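Side-chain contact in xyloglucan-specific endo-beta-1,4-glucanase BoGH9A (Bacteroides ovatus, PDB 6DHT), which hydrolyses internal beta-1,4-glucosidic linkages in the backbone of xyloglucan, releasing xyloglucan oligosaccharides: residues Q277-F282 against G291-A296. Numbering follows the deposited sequence. Where two conformers were deposited one is given.
With EDO (1,2-ethanediol), chain I.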
loop_
_atom_site.group_PDB
_atom_site.type_symbol
_atom_site.label_atom_id
_atom_site.label_comp_id
_atom_site.label_asym_id
_atom_site.label_seq_id
_atom_site.Cartn_x
_atom_site.Cartn_y
_atom_site.Cartn_z
ATOM N N GLN A 277 -15.829 7.011 -5.409
ATOM C CA GLN A 277 -15.412 5.670 -5.798
ATOM C C GLN A 277 -16.235 4.614 -5.057
ATOM O O GLN A 277 -16.788 3.701 -5.652
ATOM C CB GLN A 277 -13.927 5.504 -5.453
ATOM C CG GLN A 277 -13.241 4.233 -5.972
ATOM C CD GLN A 277 -11.883 4.019 -5.338
ATOM O OE1 GLN A 277 -11.734 4.083 -4.121
ATOM N NE2 GLN A 277 -10.892 3.781 -6.161
ATOM N N SER A 278 -16.257 4.721 -3.724
ATOM C CA SER A 278 -16.956 3.743 -2.895
ATOM C C SER A 278 -18.456 3.650 -3.208
ATOM O O SER A 278 -19.050 2.578 -3.093
ATOM C CB SER A 278 -16.742 4.047 -1.410
ATOM O OG SER A 278 -15.347 4.016 -1.110
ATOM N N SER A 279 -19.060 4.781 -3.563
ATOM C CA SER A 279 -20.476 4.804 -3.903
ATOM C C SER A 279 -20.768 3.770 -4.985
ATOM O O SER A 279 -21.740 3.021 -4.890
ATOM C CB SER A 279 -20.881 6.193 -4.376
ATOM O OG SER A 279 -22.278 6.209 -4.597
ATOM N N ARG A 280 -19.915 3.706 -6.007
ATOM C CA ARG A 280 -20.113 2.746 -7.088
ATOM C C ARG A 280 -19.896 1.318 -6.619
ATOM O O ARG A 280 -20.646 0.401 -6.957
ATOM C CB ARG A 280 -19.156 3.026 -8.254
ATOM C CG ARG A 280 -19.245 4.405 -8.829
ATOM C CD ARG A 280 -18.461 4.531 -10.144
ATOM N NE ARG A 280 -17.058 4.126 -10.063
ATOM C CZ ARG A 280 -16.051 4.931 -9.721
ATOM N NH1 ARG A 280 -16.287 6.194 -9.414
ATOM N NH2 ARG A 280 -14.806 4.460 -9.673
ATOM N N LEU A 281 -18.834 1.107 -5.844
ATOM C CA LEU A 281 -18.458 -0.253 -5.492
ATOM C C LEU A 281 -19.395 -0.906 -4.502
ATOM O O LEU A 281 -19.465 -2.126 -4.443
ATOM C CB LEU A 281 -17.039 -0.306 -4.927
ATOM C CG LEU A 281 -15.938 0.279 -5.817
ATOM C CD1 LEU A 281 -14.574 0.063 -5.142
ATOM C CD2 LEU A 281 -15.972 -0.186 -7.227
ATOM N N PHE A 282 -20.064 -0.102 -3.668
ATOM C CA PHE A 282 -20.948 -0.650 -2.653
ATOM C C PHE A 282 -22.428 -0.658 -3.113
ATOM O O PHE A 282 -23.291 -1.071 -2.351
ATOM C CB PHE A 282 -20.787 0.121 -1.340
ATOM C CG PHE A 282 -19.550 -0.253 -0.567
ATOM C CD1 PHE A 282 -18.324 0.322 -0.872
ATOM C CD2 PHE A 282 -19.620 -1.162 0.473
ATOM C CE1 PHE A 282 -17.180 -0.022 -0.159
ATOM C CE2 PHE A 282 -18.482 -1.497 1.197
ATOM C CZ PHE A 282 -17.270 -0.917 0.877
ATOM N N GLY A 291 -27.880 1.793 2.488
ATOM C CA GLY A 291 -27.817 3.232 2.419
ATOM C C GLY A 291 -26.447 3.838 2.211
ATOM O O GLY A 291 -26.333 5.038 1.979
ATOM N N PHE A 292 -25.387 3.038 2.274
ATOM C CA PHE A 292 -24.059 3.642 2.222
ATOM C C PHE A 292 -23.730 4.260 0.855
ATOM O O PHE A 292 -23.185 5.357 0.766
ATOM C CB PHE A 292 -22.992 2.629 2.645
ATOM C CG PHE A 292 -21.588 3.128 2.472
ATOM C CD1 PHE A 292 -21.141 4.261 3.125
ATOM C CD2 PHE A 292 -20.717 2.451 1.642
ATOM C CE1 PHE A 292 -19.867 4.721 2.931
ATOM C CE2 PHE A 292 -19.419 2.894 1.470
ATOM C CZ PHE A 292 -19.000 4.020 2.100
ATOM N N SER A 293 -24.034 3.548 -0.221
ATOM C CA SER A 293 -23.726 4.057 -1.550
ATOM C C SER A 293 -24.285 5.461 -1.743
ATOM O O SER A 293 -23.571 6.363 -2.159
ATOM C CB SER A 293 -24.260 3.126 -2.635
ATOM O OG SER A 293 -24.071 3.703 -3.914
ATOM N N LYS A 294 -25.572 5.641 -1.431
ATOM C CA LYS A 294 -26.211 6.948 -1.543
ATOM C C LYS A 294 -25.597 7.991 -0.620
ATOM O O LYS A 294 -25.293 9.109 -1.026
ATOM C CB LYS A 294 -27.701 6.792 -1.231
ATOM C CG LYS A 294 -28.521 8.054 -1.415
ATOM C CD LYS A 294 -29.936 7.859 -0.873
ATOM C CE LYS A 294 -30.801 9.075 -1.130
ATOM N NZ LYS A 294 -31.138 9.200 -2.577
ATOM N N ARG A 295 -25.397 7.620 0.632
ATOM C CA ARG A 295 -24.783 8.530 1.591
ATOM C C ARG A 295 -23.377 8.967 1.168
ATOM O O ARG A 295 -23.006 10.127 1.298
ATOM C CB ARG A 295 -24.747 7.864 2.966
ATOM C CG ARG A 295 -24.147 8.711 4.030
ATOM C CD ARG A 295 -24.237 8.056 5.391
ATOM N NE ARG A 295 -23.668 8.940 6.409
ATOM C CZ ARG A 295 -23.291 8.555 7.623
ATOM N NH1 ARG A 295 -23.399 7.277 7.990
ATOM N NH2 ARG A 295 -22.782 9.454 8.457
ATOM N N ALA A 296 -22.588 8.030 0.647
ATOM C CA ALA A 296 -21.215 8.340 0.247
ATOM C C ALA A 296 -21.187 9.360 -0.868
ATOM O O ALA A 296 -20.389 10.291 -0.864
ATOM C CB ALA A 296 -20.515 7.069 -0.213
HETATM C C1 EDO I . -18.145 -2.163 -8.919
HETATM O O1 EDO I . -18.585 -0.847 -9.296
HETATM C C2 EDO I . -17.182 -2.654 -9.991
HETATM O O2 EDO I . -16.355 -1.565 -10.425
HETATM O O HOH W 1 -24.431 0.569 -0.105
#
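Ser279 and Ser293, the latter in the conformer given of two deposited, exchange two hydrogen bonds, each hydroxyl reaching the other residue's carbonyl. In that conformer Ser293 OG donates to Ser279 O at 2.6 Å, tilted 30° from the carbonyl plane; Ser279 OG donates to Ser293 O at 2.8 Å, from above the plane of the Ser293 carbonyl and not on a lone pair. Both hydroxyls stand anti to their own backbone N, which turns each to the backbone of the other helix. Here the backbones come close, Ser279 CA lying 4.1 Å from Ser293 CA.

Beside the serine pair, the rings of Phe282 and Phe292 make a T-shaped stack with planes at 89°: the CD2–CE2 edge of Phe292 is directed at a face of Phe282, and Phe292 CE2 lies 3.6 Å from Phe282 CD1. Ser278 CB adds a looser apolar touch on Phe292 CE2, while Gln219 of helix 213-226 touches both rings.

A water lies 3.0 Å from Phe282 O, one of more acceptors than it can serve, and accepts from Ser293 N, an amide in the first turn of its helix.

The segment axes run 7.9 Å apart at 160°, small serines allowing the close approach. That angle and an eight-residue connection without helix or strand identify an antiparallel helical hairpin, consistent with the (alpha/alpha)6 barrel of family 9 glycoside hydrolases.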